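Local atomic coordinates of carbon dioxide concentrating mechanism protein (PDB entry 4N8X), a protein that probably forms, as a homopentamer, the vertices of the shell of the carboxysome, the polyhedral inclusion in which RuBisCO is sequestered. Residues A[5-10]-A[38-43]; A[25-30]-A[56-61]; A[65-70]-A[76-81]; A[83-88]-A[93-98]. All blocks are in the same frame, centred on the assembly; numbering follows the deposited sequence.

Contact 1: A[5-10]-A[38-43]; sequences KVRGTV and QKYEVA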
loop_
_atom_site.group_PDB
_atom_site.type_symbol
_atom_site.label_atom_id
_atom_site.label_comp_id
_atom_site.label_asym_id
_atom_site.label_seq_id
_atom_site.Cartn_x
_atom_site.Cartn_y
_atom_site.Cartn_z
ATOM N N LYS A 5 18.181 8.156 -0.695
ATOM C CA LYS A 5 19.386 8.784 -1.242
ATOM C C LYS A 5 19.496 8.426 -2.719
ATOM O O LYS A 5 19.325 7.259 -3.124
ATOM C CB LYS A 5 20.622 8.293 -0.471
ATOM C CG LYS A 5 21.989 8.871 -0.874
ATOM C CD LYS A 5 23.113 8.060 -0.156
ATOM C CE LYS A 5 24.518 8.610 -0.445
ATOM N NZ LYS A 5 25.621 7.808 0.233
ATOM N N VAL A 6 19.751 9.435 -3.533
ATOM C CA VAL A 6 19.897 9.248 -4.975
ATOM C C VAL A 6 21.195 8.522 -5.257
ATOM O O VAL A 6 22.286 9.028 -5.006
ATOM C CB VAL A 6 19.895 10.597 -5.720
ATOM C CG1 VAL A 6 20.103 10.378 -7.230
ATOM C CG2 VAL A 6 18.540 11.286 -5.503
ATOM N N ARG A 7 21.081 7.339 -5.835
ATOM C CA ARG A 7 22.260 6.551 -6.127
ATOM C C ARG A 7 22.594 6.529 -7.623
ATOM O O ARG A 7 23.772 6.501 -7.999
ATOM C CB ARG A 7 22.089 5.119 -5.553
ATOM C CG ARG A 7 22.041 5.045 -4.036
ATOM C CD ARG A 7 23.291 5.686 -3.382
ATOM N NE ARG A 7 24.562 5.230 -3.966
ATOM C CZ ARG A 7 25.137 4.071 -3.680
ATOM N NH1 ARG A 7 26.288 3.747 -4.242
ATOM N NH2 ARG A 7 24.544 3.219 -2.832
ATOM N N GLY A 8 21.580 6.606 -8.482
ATOM C CA GLY A 8 21.847 6.460 -9.898
ATOM C C GLY A 8 20.607 6.521 -10.770
ATOM O O GLY A 8 19.543 6.977 -10.342
ATOM N N THR A 9 20.753 6.098 -12.018
ATOM C CA THR A 9 19.663 6.263 -12.975
ATOM C C THR A 9 19.371 4.933 -13.616
ATOM O O THR A 9 20.253 4.079 -13.701
ATOM C CB THR A 9 20.033 7.208 -14.094
ATOM O OG1 THR A 9 21.056 6.599 -14.887
ATOM C CG2 THR A 9 20.523 8.536 -13.542
ATOM N N VAL A 10 18.134 4.784 -14.095
ATOM C CA VAL A 10 17.686 3.564 -14.780
ATOM C C VAL A 10 17.280 3.960 -16.172
ATOM O O VAL A 10 16.384 4.791 -16.339
ATOM C CB VAL A 10 16.472 2.980 -14.058
ATOM C CG1 VAL A 10 15.937 1.765 -14.792
ATOM C CG2 VAL A 10 16.861 2.644 -12.602
ATOM N N GLN A 38 19.629 -1.551 3.075
ATOM C CA GLN A 38 19.895 -2.278 1.823
ATOM C C GLN A 38 18.576 -2.557 1.097
ATOM O O GLN A 38 18.301 -3.684 0.695
ATOM C CB GLN A 38 20.700 -3.571 2.070
ATOM C CG GLN A 38 22.116 -3.313 2.658
ATOM C CD GLN A 38 23.004 -2.470 1.725
ATOM O OE1 GLN A 38 22.790 -2.453 0.514
ATOM N NE2 GLN A 38 23.972 -1.750 2.290
ATOM N N LYS A 39 17.773 -1.504 0.958
ATOM C CA LYS A 39 16.496 -1.526 0.287
ATOM C C LYS A 39 16.511 -0.379 -0.693
ATOM O O LYS A 39 16.869 0.756 -0.327
ATOM C CB LYS A 39 15.357 -1.294 1.274
ATOM C CG LYS A 39 15.162 -2.404 2.285
ATOM C CD LYS A 39 13.750 -2.429 2.871
ATOM C CE LYS A 39 13.712 -3.220 4.202
ATOM N NZ LYS A 39 12.349 -3.736 4.551
ATOM N N TYR A 40 16.084 -0.657 -1.928
ATOM C CA TYR A 40 16.146 0.322 -3.004
ATOM C C TYR A 40 14.798 0.403 -3.729
ATOM O O TYR A 40 13.984 -0.499 -3.636
ATOM C CB TYR A 40 17.208 -0.085 -4.022
ATOM C CG TYR A 40 18.645 0.057 -3.535
ATOM C CD1 TYR A 40 19.166 -0.818 -2.586
ATOM C CD2 TYR A 40 19.495 1.058 -4.049
ATOM C CE1 TYR A 40 20.492 -0.710 -2.146
ATOM C CE2 TYR A 40 20.833 1.169 -3.598
ATOM C CZ TYR A 40 21.309 0.283 -2.646
ATOM O OH TYR A 40 22.614 0.352 -2.184
ATOM N N GLU A 41 14.585 1.475 -4.462
ATOM C CA GLU A 41 13.416 1.574 -5.320
ATOM C C GLU A 41 13.717 2.504 -6.456
ATOM O O GLU A 41 14.732 3.196 -6.423
ATOM C CB GLU A 41 12.176 2.013 -4.553
ATOM C CG GLU A 41 12.142 3.430 -4.042
ATOM C CD GLU A 41 10.950 3.622 -3.080
ATOM O OE1 GLU A 41 10.715 2.735 -2.238
ATOM O OE2 GLU A 41 10.226 4.628 -3.184
ATOM N N VAL A 42 12.838 2.508 -7.461
ATOM C CA VAL A 42 12.992 3.385 -8.614
ATOM C C VAL A 42 11.859 4.369 -8.577
ATOM O O VAL A 42 10.704 3.952 -8.453
ATOM C CB VAL A 42 12.942 2.568 -9.913
ATOM C CG1 VAL A 42 13.189 3.468 -11.153
ATOM C CG2 VAL A 42 13.966 1.443 -9.837
ATOM N N ALA A 43 12.182 5.667 -8.676
ATOM C CA ALA A 43 11.162 6.722 -8.673
ATOM C C ALA A 43 11.335 7.643 -9.882
ATOM O O ALA A 43 12.451 7.868 -10.339
ATOM C CB ALA A 43 11.248 7.562 -7.361
HETATM O O HOH W 1 25.436 0.733 -1.996
#

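Contact 2: A[25-30]-A[56-61]; sequences LLLQLV and VLISRG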
loop_
_atom_site.group_PDB
_atom_site.type_symbol
_atom_site.label_atom_id
_atom_site.label_comp_id
_atom_site.label_asym_id
_atom_site.label_seq_id
_atom_site.Cartn_x
_atom_site.Cartn_y
_atom_site.Cartn_z
ATOM N N LEU A 25 15.100 7.368 -11.407
ATOM C CA LEU A 25 16.251 7.347 -10.496
ATOM C C LEU A 25 16.258 6.101 -9.630
ATOM O O LEU A 25 15.199 5.655 -9.183
ATOM C CB LEU A 25 16.191 8.545 -9.555
ATOM C CG LEU A 25 16.297 9.921 -10.238
ATOM C CD1 LEU A 25 16.441 11.016 -9.174
ATOM C CD2 LEU A 25 17.465 9.952 -11.196
ATOM N N LEU A 26 17.444 5.562 -9.345
ATOM C CA LEU A 26 17.571 4.444 -8.382
ATOM C C LEU A 26 17.891 5.065 -7.026
ATOM O O LEU A 26 18.912 5.770 -6.865
ATOM C CB LEU A 26 18.721 3.507 -8.797
ATOM C CG LEU A 26 19.088 2.355 -7.840
ATOM C CD1 LEU A 26 17.953 1.293 -7.747
ATOM C CD2 LEU A 26 20.366 1.755 -8.294
ATOM N N LEU A 27 17.032 4.791 -6.049
ATOM C CA LEU A 27 17.139 5.380 -4.709
ATOM C C LEU A 27 17.371 4.312 -3.627
ATOM O O LEU A 27 16.859 3.202 -3.737
ATOM C CB LEU A 27 15.848 6.143 -4.423
ATOM C CG LEU A 27 15.495 7.111 -5.570
ATOM C CD1 LEU A 27 14.171 7.828 -5.296
ATOM C CD2 LEU A 27 16.543 8.164 -5.724
ATOM N N GLN A 28 18.178 4.650 -2.622
ATOM C CA GLN A 28 18.466 3.767 -1.493
ATOM C C GLN A 28 17.717 4.338 -0.313
ATOM O O GLN A 28 17.932 5.487 0.052
ATOM C CB GLN A 28 19.991 3.730 -1.208
ATOM C CG GLN A 28 20.395 2.887 0.040
ATOM C CD GLN A 28 21.884 2.877 0.300
ATOM O OE1 GLN A 28 22.625 3.649 -0.307
ATOM N NE2 GLN A 28 22.341 2.005 1.233
ATOM N N LEU A 29 16.842 3.525 0.283
ATOM C CA LEU A 29 15.973 3.957 1.380
ATOM C C LEU A 29 16.742 4.306 2.647
ATOM O O LEU A 29 17.806 3.764 2.909
ATOM C CB LEU A 29 14.914 2.885 1.688
ATOM C CG LEU A 29 13.753 2.929 0.670
ATOM C CD1 LEU A 29 13.195 4.316 0.578
ATOM C CD2 LEU A 29 14.131 2.463 -0.720
ATOM N N VAL A 30 16.199 5.236 3.420
ATOM C CA VAL A 30 16.800 5.662 4.695
ATOM C C VAL A 30 15.800 5.311 5.794
ATOM O O VAL A 30 14.574 5.413 5.572
ATOM C CB VAL A 30 17.112 7.189 4.666
ATOM C CG1 VAL A 30 17.534 7.716 6.038
ATOM C CG2 VAL A 30 18.218 7.499 3.620
ATOM N N VAL A 56 16.352 12.814 -0.660
ATOM C CA VAL A 56 15.132 13.311 -1.248
ATOM C C VAL A 56 13.957 12.668 -0.503
ATOM O O VAL A 56 14.138 11.679 0.195
ATOM C CB VAL A 56 15.063 12.915 -2.738
ATOM C CG1 VAL A 56 16.182 13.610 -3.519
ATOM C CG2 VAL A 56 15.195 11.390 -2.891
ATOM N N LEU A 57 12.775 13.264 -0.647
ATOM C CA LEU A 57 11.543 12.639 -0.226
ATOM C C LEU A 57 10.884 11.973 -1.436
ATOM O O LEU A 57 10.800 12.569 -2.517
ATOM C CB LEU A 57 10.604 13.694 0.335
ATOM C CG LEU A 57 11.107 14.329 1.603
ATOM C CD1 LEU A 57 10.243 15.528 1.891
ATOM C CD2 LEU A 57 10.924 13.286 2.711
ATOM N N ILE A 58 10.382 10.767 -1.215
ATOM C CA ILE A 58 9.645 10.005 -2.216
ATOM C C ILE A 58 8.170 9.920 -1.783
ATOM O O ILE A 58 7.883 9.573 -0.646
ATOM C CB ILE A 58 10.159 8.577 -2.253
ATOM C CG1 ILE A 58 11.659 8.509 -2.636
ATOM C CG2 ILE A 58 9.376 7.755 -3.312
ATOM C CD1 ILE A 58 12.156 7.011 -2.703
ATOM N N SER A 59 7.244 10.250 -2.687
ATOM C CA SER A 59 5.825 9.997 -2.478
ATOM C C SER A 59 5.463 8.768 -3.272
ATOM O O SER A 59 5.901 8.629 -4.429
ATOM C CB SER A 59 5.016 11.207 -2.952
ATOM O OG SER A 59 5.001 12.190 -1.936
ATOM N N ARG A 60 4.680 7.869 -2.677
ATOM C CA ARG A 60 4.345 6.597 -3.365
ATOM C C ARG A 60 2.851 6.471 -3.587
ATOM O O ARG A 60 2.053 7.161 -2.920
ATOM C CB ARG A 60 4.935 5.358 -2.604
ATOM C CG ARG A 60 4.795 3.922 -3.315
ATOM C CD ARG A 60 6.120 3.242 -3.894
ATOM N NE ARG A 60 5.864 2.086 -4.791
ATOM C CZ ARG A 60 6.782 1.258 -5.343
ATOM N NH1 ARG A 60 8.097 1.382 -5.127
ATOM N NH2 ARG A 60 6.365 0.268 -6.150
ATOM N N GLY A 61 2.451 5.623 -4.536
ATOM C CA GLY A 61 1.039 5.425 -4.826
ATOM C C GLY A 61 0.533 6.540 -5.729
ATOM O O GLY A 61 1.338 7.197 -6.390
#

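Contact 3: A[65-70]-A[76-81]; sequences RQLLGN and DAAVVA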
loop_
_atom_site.group_PDB
_atom_site.type_symbol
_atom_site.label_atom_id
_atom_site.label_comp_id
_atom_site.label_asym_id
_atom_site.label_seq_id
_atom_site.Cartn_x
_atom_site.Cartn_y
_atom_site.Cartn_z
ATOM N N ARG A 65 1.280 10.611 -8.958
ATOM C CA ARG A 65 0.661 11.027 -10.216
ATOM C C ARG A 65 0.134 12.456 -10.122
ATOM O O ARG A 65 -0.380 12.995 -11.100
ATOM C CB ARG A 65 -0.444 10.031 -10.694
ATOM C CG ARG A 65 0.042 8.543 -10.844
ATOM C CD ARG A 65 -0.890 7.623 -11.645
ATOM N NE ARG A 65 -2.077 7.164 -10.887
ATOM C CZ ARG A 65 -3.294 7.685 -11.026
ATOM N NH1 ARG A 65 -4.310 7.228 -10.310
ATOM N NH2 ARG A 65 -3.493 8.675 -11.877
ATOM N N GLN A 66 0.272 13.089 -8.961
ATOM C CA GLN A 66 -0.187 14.493 -8.867
ATOM C C GLN A 66 0.825 15.480 -9.449
ATOM O O GLN A 66 0.492 16.627 -9.685
ATOM C CB GLN A 66 -0.565 14.905 -7.437
ATOM C CG GLN A 66 -1.398 13.891 -6.686
ATOM C CD GLN A 66 -2.690 13.595 -7.387
ATOM O OE1 GLN A 66 -3.485 14.507 -7.659
ATOM N NE2 GLN A 66 -2.908 12.314 -7.721
ATOM N N LEU A 67 2.056 15.051 -9.661
ATOM C CA LEU A 67 3.042 15.919 -10.311
ATOM C C LEU A 67 2.538 16.170 -11.718
ATOM O O LEU A 67 1.897 15.290 -12.299
ATOM C CB LEU A 67 4.421 15.247 -10.378
ATOM C CG LEU A 67 5.096 14.757 -9.093
ATOM C CD1 LEU A 67 6.549 14.382 -9.368
ATOM C CD2 LEU A 67 5.022 15.828 -8.040
ATOM N N LEU A 68 2.795 17.358 -12.268
ATOM C CA LEU A 68 2.252 17.689 -13.593
ATOM C C LEU A 68 2.783 16.766 -14.690
ATOM O O LEU A 68 3.990 16.474 -14.776
ATOM C CB LEU A 68 2.409 19.189 -13.949
ATOM C CG LEU A 68 3.477 19.836 -14.846
ATOM C CD1 LEU A 68 3.514 19.330 -16.277
ATOM C CD2 LEU A 68 3.222 21.332 -14.881
ATOM N N GLY A 69 1.872 16.296 -15.525
ATOM C CA GLY A 69 2.232 15.367 -16.581
ATOM C C GLY A 69 2.126 13.905 -16.173
ATOM O O GLY A 69 1.985 13.043 -17.044
ATOM N N ASN A 70 2.179 13.624 -14.867
ATOM C CA ASN A 70 2.187 12.236 -14.375
ATOM C C ASN A 70 0.798 11.587 -14.256
ATOM O O ASN A 70 0.701 10.395 -13.941
ATOM C CB ASN A 70 2.878 12.142 -12.998
ATOM C CG ASN A 70 4.402 12.202 -13.078
ATOM O OD1 ASN A 70 4.980 12.305 -14.158
ATOM N ND2 ASN A 70 5.049 12.155 -11.926
ATOM N N ASP A 76 4.392 4.985 -9.552
ATOM C CA ASP A 76 3.844 4.812 -8.222
ATOM C C ASP A 76 4.842 5.306 -7.216
ATOM O O ASP A 76 4.684 5.045 -6.025
ATOM C CB ASP A 76 3.519 3.334 -7.963
ATOM C CG ASP A 76 4.727 2.418 -8.185
ATOM O OD1 ASP A 76 5.833 2.948 -8.445
ATOM O OD2 ASP A 76 4.558 1.173 -8.086
ATOM N N ALA A 77 5.888 5.995 -7.702
ATOM C CA ALA A 77 6.931 6.592 -6.845
ATOM C C ALA A 77 7.571 7.746 -7.577
ATOM O O ALA A 77 7.910 7.615 -8.768
ATOM C CB ALA A 77 8.023 5.541 -6.403
ATOM N N ALA A 78 7.612 8.897 -6.901
ATOM C CA ALA A 78 8.125 10.136 -7.466
ATOM C C ALA A 78 8.983 10.888 -6.436
ATOM O O ALA A 78 8.669 10.906 -5.233
ATOM C CB ALA A 78 6.944 11.036 -8.009
ATOM N N VAL A 79 10.042 11.525 -6.924
ATOM C CA VAL A 79 10.813 12.451 -6.116
ATOM C C VAL A 79 10.038 13.759 -5.971
ATOM O O VAL A 79 9.591 14.323 -6.949
ATOM C CB VAL A 79 12.212 12.655 -6.722
ATOM C CG1 VAL A 79 12.955 13.794 -6.021
ATOM C CG2 VAL A 79 13.002 11.345 -6.642
ATOM N N VAL A 80 9.786 14.206 -4.731
ATOM C CA VAL A 80 8.984 15.404 -4.581
ATOM C C VAL A 80 9.757 16.550 -3.959
ATOM O O VAL A 80 9.345 17.709 -4.042
ATOM C CB VAL A 80 7.624 15.151 -3.829
ATOM C CG1 VAL A 80 6.805 14.088 -4.540
ATOM C CG2 VAL A 80 7.830 14.736 -2.342
ATOM N N ALA A 81 10.881 16.237 -3.332
ATOM C CA ALA A 81 11.645 17.284 -2.656
ATOM C C ALA A 81 13.083 16.829 -2.457
ATOM O O ALA A 81 13.333 15.637 -2.304
ATOM C CB ALA A 81 10.994 17.604 -1.299
#

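Contact 4: A[83-88]-A[93-98]; sequences IDTIHV and IYSKKD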
loop_
_atom_site.group_PDB
_atom_site.type_symbol
_atom_site.label_atom_id
_atom_site.label_comp_id
_atom_site.label_asym_id
_atom_site.label_seq_id
_atom_site.Cartn_x
_atom_site.Cartn_y
_atom_site.Cartn_z
ATOM N N ILE A 83 16.058 17.239 0.290
ATOM C CA ILE A 83 16.184 17.642 1.689
ATOM C C ILE A 83 17.470 18.408 1.901
ATOM O O ILE A 83 18.532 17.965 1.432
ATOM C CB ILE A 83 16.176 16.402 2.606
ATOM C CG1 ILE A 83 14.860 15.627 2.435
ATOM C CG2 ILE A 83 16.299 16.838 4.032
ATOM C CD1 ILE A 83 14.976 14.181 2.789
ATOM N N ASP A 84 17.380 19.545 2.606
ATOM C CA ASP A 84 18.545 20.281 3.061
ATOM C C ASP A 84 18.955 19.861 4.467
ATOM O O ASP A 84 20.147 19.677 4.768
ATOM C CB ASP A 84 18.197 21.758 3.191
ATOM C CG ASP A 84 18.057 22.443 1.877
ATOM O OD1 ASP A 84 18.536 21.908 0.857
ATOM O OD2 ASP A 84 17.470 23.542 1.885
ATOM N N THR A 85 17.970 19.843 5.364
ATOM C CA THR A 85 18.221 19.528 6.765
ATOM C C THR A 85 17.045 18.753 7.328
ATOM O O THR A 85 15.898 18.933 6.911
ATOM C CB THR A 85 18.428 20.780 7.639
ATOM O OG1 THR A 85 17.221 21.554 7.664
ATOM C CG2 THR A 85 19.560 21.651 7.129
ATOM N N ILE A 86 17.352 17.886 8.282
ATOM C CA ILE A 86 16.342 17.233 9.094
ATOM C C ILE A 86 16.706 17.581 10.541
ATOM O O ILE A 86 17.731 17.133 11.039
ATOM C CB ILE A 86 16.372 15.720 8.857
ATOM C CG1 ILE A 86 16.051 15.417 7.390
ATOM C CG2 ILE A 86 15.380 14.997 9.755
ATOM C CD1 ILE A 86 16.272 13.969 7.010
ATOM N N HIS A 87 15.908 18.437 11.177
ATOM C CA HIS A 87 16.104 18.781 12.583
ATOM C C HIS A 87 15.481 17.694 13.462
ATOM O O HIS A 87 14.369 17.231 13.205
ATOM C CB HIS A 87 15.442 20.126 12.929
ATOM C CG HIS A 87 15.930 21.289 12.117
ATOM N ND1 HIS A 87 15.296 22.515 12.126
ATOM C CD2 HIS A 87 16.987 21.420 11.278
ATOM C CE1 HIS A 87 15.939 23.349 11.328
ATOM N NE2 HIS A 87 16.969 22.710 10.800
ATOM N N VAL A 88 16.199 17.268 14.492
ATOM C CA VAL A 88 15.587 16.461 15.538
ATOM C C VAL A 88 15.847 17.203 16.848
ATOM O O VAL A 88 16.977 17.623 17.120
ATOM C CB VAL A 88 16.079 14.981 15.531
ATOM C CG1 VAL A 88 17.527 14.869 15.941
ATOM C CG2 VAL A 88 15.215 14.116 16.428
ATOM N N ILE A 93 19.845 15.647 12.568
ATOM C CA ILE A 93 19.949 14.283 12.074
ATOM C C ILE A 93 20.695 14.322 10.740
ATOM O O ILE A 93 21.516 13.441 10.431
ATOM C CB ILE A 93 18.549 13.636 11.894
ATOM C CG1 ILE A 93 18.168 12.794 13.116
ATOM C CG2 ILE A 93 18.468 12.806 10.603
ATOM C CD1 ILE A 93 19.330 12.429 14.034
ATOM N N TYR A 94 20.421 15.363 9.959
ATOM C CA TYR A 94 20.972 15.454 8.620
ATOM C C TYR A 94 21.145 16.895 8.145
ATOM O O TYR A 94 20.344 17.783 8.467
ATOM C CB TYR A 94 20.116 14.666 7.615
ATOM C CG TYR A 94 20.618 14.833 6.206
ATOM C CD1 TYR A 94 21.677 14.073 5.737
ATOM C CD2 TYR A 94 20.065 15.781 5.356
ATOM C CE1 TYR A 94 22.166 14.237 4.449
ATOM C CE2 TYR A 94 20.536 15.947 4.057
ATOM C CZ TYR A 94 21.592 15.185 3.616
ATOM O OH TYR A 94 22.078 15.363 2.326
ATOM N N SER A 95 22.199 17.102 7.356
ATOM C CA SER A 95 22.516 18.398 6.777
ATOM C C SER A 95 23.248 18.183 5.451
ATOM O O SER A 95 24.238 17.453 5.402
ATOM C CB SER A 95 23.386 19.176 7.746
ATOM O OG SER A 95 23.630 20.459 7.224
ATOM N N LYS A 96 22.754 18.800 4.376
ATOM C CA LYS A 96 23.300 18.561 3.035
ATOM C C LYS A 96 24.723 19.113 2.845
ATOM O O LYS A 96 25.565 18.471 2.214
ATOM C CB LYS A 96 22.356 19.103 1.947
ATOM C CG LYS A 96 22.921 19.001 0.531
ATOM C CD LYS A 96 21.863 19.170 -0.565
ATOM C CE LYS A 96 21.392 20.599 -0.699
ATOM N NZ LYS A 96 20.703 20.812 -2.013
ATOM N N LYS A 97 24.999 20.289 3.388
ATOM C CA LYS A 97 26.322 20.899 3.201
ATOM C C LYS A 97 27.432 20.017 3.769
ATOM O O LYS A 97 28.512 19.909 3.189
ATOM C CB LYS A 97 26.371 22.296 3.827
ATOM C CG LYS A 97 25.294 23.235 3.289
ATOM C CD LYS A 97 25.147 23.047 1.778
ATOM C CE LYS A 97 24.578 24.274 1.090
ATOM N NZ LYS A 97 24.814 24.152 -0.371
ATOM N N ASP A 98 27.154 19.378 4.900
ATOM C CA ASP A 98 28.082 18.413 5.491
ATOM C C ASP A 98 28.093 17.103 4.680
ATOM O O ASP A 98 29.113 16.729 4.095
ATOM C CB ASP A 98 27.707 18.156 6.958
ATOM C CG ASP A 98 27.648 19.445 7.790
ATOM O OD1 ASP A 98 28.498 20.341 7.584
ATOM O OD2 ASP A 98 26.754 19.558 8.657
HETATM O O HOH W 2 20.347 16.259 0.151
#

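Contact 1: A[5-10]-A[38-43]
Arg-7 meets Tyr-40 and Val-10 meets Val-42, two separate touches between strands that are not bonded to each other. The arginine chain starts with CG beside the backbone N (chi1 -66°) and then bends at both chi2 and chi3. These bends fold the guanidinium back toward the phenol, with CG still 4.1 Å from CE2 of the Tyr-40 ring. Guanidinium and ring planes stand 48° apart, so the groups pass at a slant instead of stacking. NH2 of Arg-7 and OH of Tyr-40 remain 3.5 Å apart, and a water joins them. The water oxygen accepts from Arg-7 NH2 at 2.8 Å, lying at the edge of the guanidinium and in its plane. A second bond, 2.9 Å long, runs between the water oxygen and Tyr-40 OH. The arginine has stronger grips elsewhere: NE forms a salt bridge with Glu-89 of a neighbouring subunit, and NH2 also bonds to Gln-28 OE1. Three partners therefore hold the planar group and probably fix its rotation.

Further along, the two valines are buried and set at about a right angle. CG2 of Val-10 faces both methyls of Val-42, at 4.0 Å from CG1 and 4.2 Å from CG2, an ordinary apolar touch.

The backbones keep their distance because strand 24-30 runs between strand 2-11 and strand 39-44 in the antiparallel sheet. Arg-7 and Gly-8 together face Leu-26 of that middle strand in a classic beta bulge, and Gly-8 to Val-10 pair with a strand of the neighbouring subunit, carrying the sheet across the interface.

Contact 2: A[25-30]-A[56-61]
Leu-27 and Ile-58 meet tip to tip deep inside the chain, and all of the contact is apolar. The tightest pair is CD1 of Leu-27 with CD1 of Ile-58, 3.4 Å apart and closer than carbons normally sit. Leu-27 CD1 also lies 3.7 Å from CG1 of Ile-58, so one leucine methyl rides on the last bond of the isoleucine chain. Ile-58 reaches it fully stretched: CG1 stands anti to the carbonyl carbon (chi1 -61°) and CD1 continues straight on, its chi2 being -179°.

Two looser van der Waals touches join this pair, one at each central methyl. CG2 of Val-56 comes to 4.4 Å from CD1 of Leu-27, and CD1 of Leu-29 approaches CD1 of Ile-58 at the same length. Each of the two central methyls thus has a second neighbour from the other strand, and the four residues meet where the strands cross at 94°, with axes 9.4 Å apart. That separation leaves room for side chains between two layers, whereas bonded strands would lie far closer.

Polar groups of these segments are served elsewhere. NE2 of Gln-28 bonds to the carbonyl of Leu-37, while Ser-59 OG is bonded to the carbonyl of Pro-74 of a neighbouring subunit.

The near-perpendicular packing joins opposing walls of the beta barrel. Strand 2-11 lies between strands 24-30 and 55-60 in sheet order and lends Ala-4 to the interior beside both Leu-27 and Ile-58; Val-79 of strand 77-88 and Ala-43 of strand 39-44 also cover Leu-27.

Contact 3: A[65-70]-A[76-81]
Leu-67 lays its side chain on Ala-78 and Val-80, a small buried apolar contact by which the loop after strand 55-60 folds onto the start of strand 77-88. Its CD1 does most of the touching: it lies 3.6 Å from CB of Ala-78 and 3.9 Å from the carbonyl O of Val-79. The other methyl, CD2, spreads further along the strand to 4.3 Å from CG1 of Val-80. The leucine reaches over because CG stands beside the backbone N, anti to the carbonyl carbon (chi1 -56°), and CD1 extends the chain nearly straight, with chi2 at -169°. One branched side chain therefore spans three successive strand residues, with CD1 resting on the methyl of Ala-78.

Asn-70 points the same way but only grazes Ala-78, its ND2 being 4.5 Å from that residue's CB. The amide ties two loops together: ND2 bonds to the carbonyl of Ala-64 and OD1 accepts from Arg-73, both of its own loop, while OD1 also accepts from Asn-46, beyond strand 39-44. These three bonds satisfy both ends of a buried amide and are likely to hold its plane in place. Beyond the leucine, the covering is shared with another chain, as Asp-16 of a neighbouring subunit packs on Leu-67 and Leu-19 of that subunit on Val-80.

The chain reverses in a type II beta turn from Leu-67 to Asn-70, closed by the bond from Asn-70 N to Leu-67 O, 3.1 Å long. Gly-69 holds the third position with positive phi (91°), where a CB would run into the preceding carbonyl, and this glycine-bearing turn is the classic form of the type II motif.

Contact 4: A[83-88]-A[93-98]
Lys-96 N gives the shortest bond to Asp-84 O, 2.8 Å long, and Ile-86 N follows with one of 3.0 Å to Tyr-94 O, reaching that oxygen from above its carbonyl plane. Ile-86 O receives two weak bonds, from the N atoms of Ile-93 and Tyr-94, the mark of a classic beta bulge with both residues facing Ile-86. CA-H...O contacts from Ser-95 to Asp-84 O and from Thr-85 to Tyr-94 O fill in between. The salt bridge between Asp-84 OD1 and Lys-96 NZ is long, 3.8 Å, and OD2 bonds instead to Thr-13 of a neighbouring subunit. A water bridges Ile-83 O and Tyr-94 OH, which also bonds to Gln-99.

Tyr-94 sets CG anti to its backbone N (chi1 176°), which carries the ring toward the Ile-83 end of the partner strand: Ile-83 O lies at its edge, CG2 of Ile-83 is 4.1 Å from CD2, and Ile-86 CD1 rests on CB. Ile-93 fills the other end, CG1 lying 3.6 Å from CG1 of Val-88 and CG2 lying 3.9 Å from CG2 of Ile-86. Putting an alanine in place of Ile-93 would probably open a gap beside Val-88 and Ile-86.

Trp-55 of strand 55-60 stacks on Tyr-94. Strand 91-95 is the last of the sheet within this chain, while residues 85-88 pair with a strand of a neighbouring subunit, so the sheet runs on across the interface.

Contacts 1 and 2 join strands of the barrel, contact 3 lays a loop on one of its strands, and contact 4 is the hairpin reaching from it. Contacts 1 and 2 have centres about 7 Å apart and interleave in sequence, tied by the probable hydrogen bond from Leu-26 N to Gly-8 O (2.7 Å). Ala-43 of contact 1 packs on Ala-77 of contact 3, where the barrel closes. Arg-60 NH2 of contact 2 forms a salt bridge with Asp-76 OD2 of contact 3, 2.8 Å. Contacts 3 and 4 share strand 77-88, yet their centres lie about 23 Å apart. All four border subunit interfaces; in contacts 1 and 4, Gly-8 to Val-10 and Thr-85 to Val-88 each pair with a neighbouring subunit's strand, continuing the sheet round the pentamer.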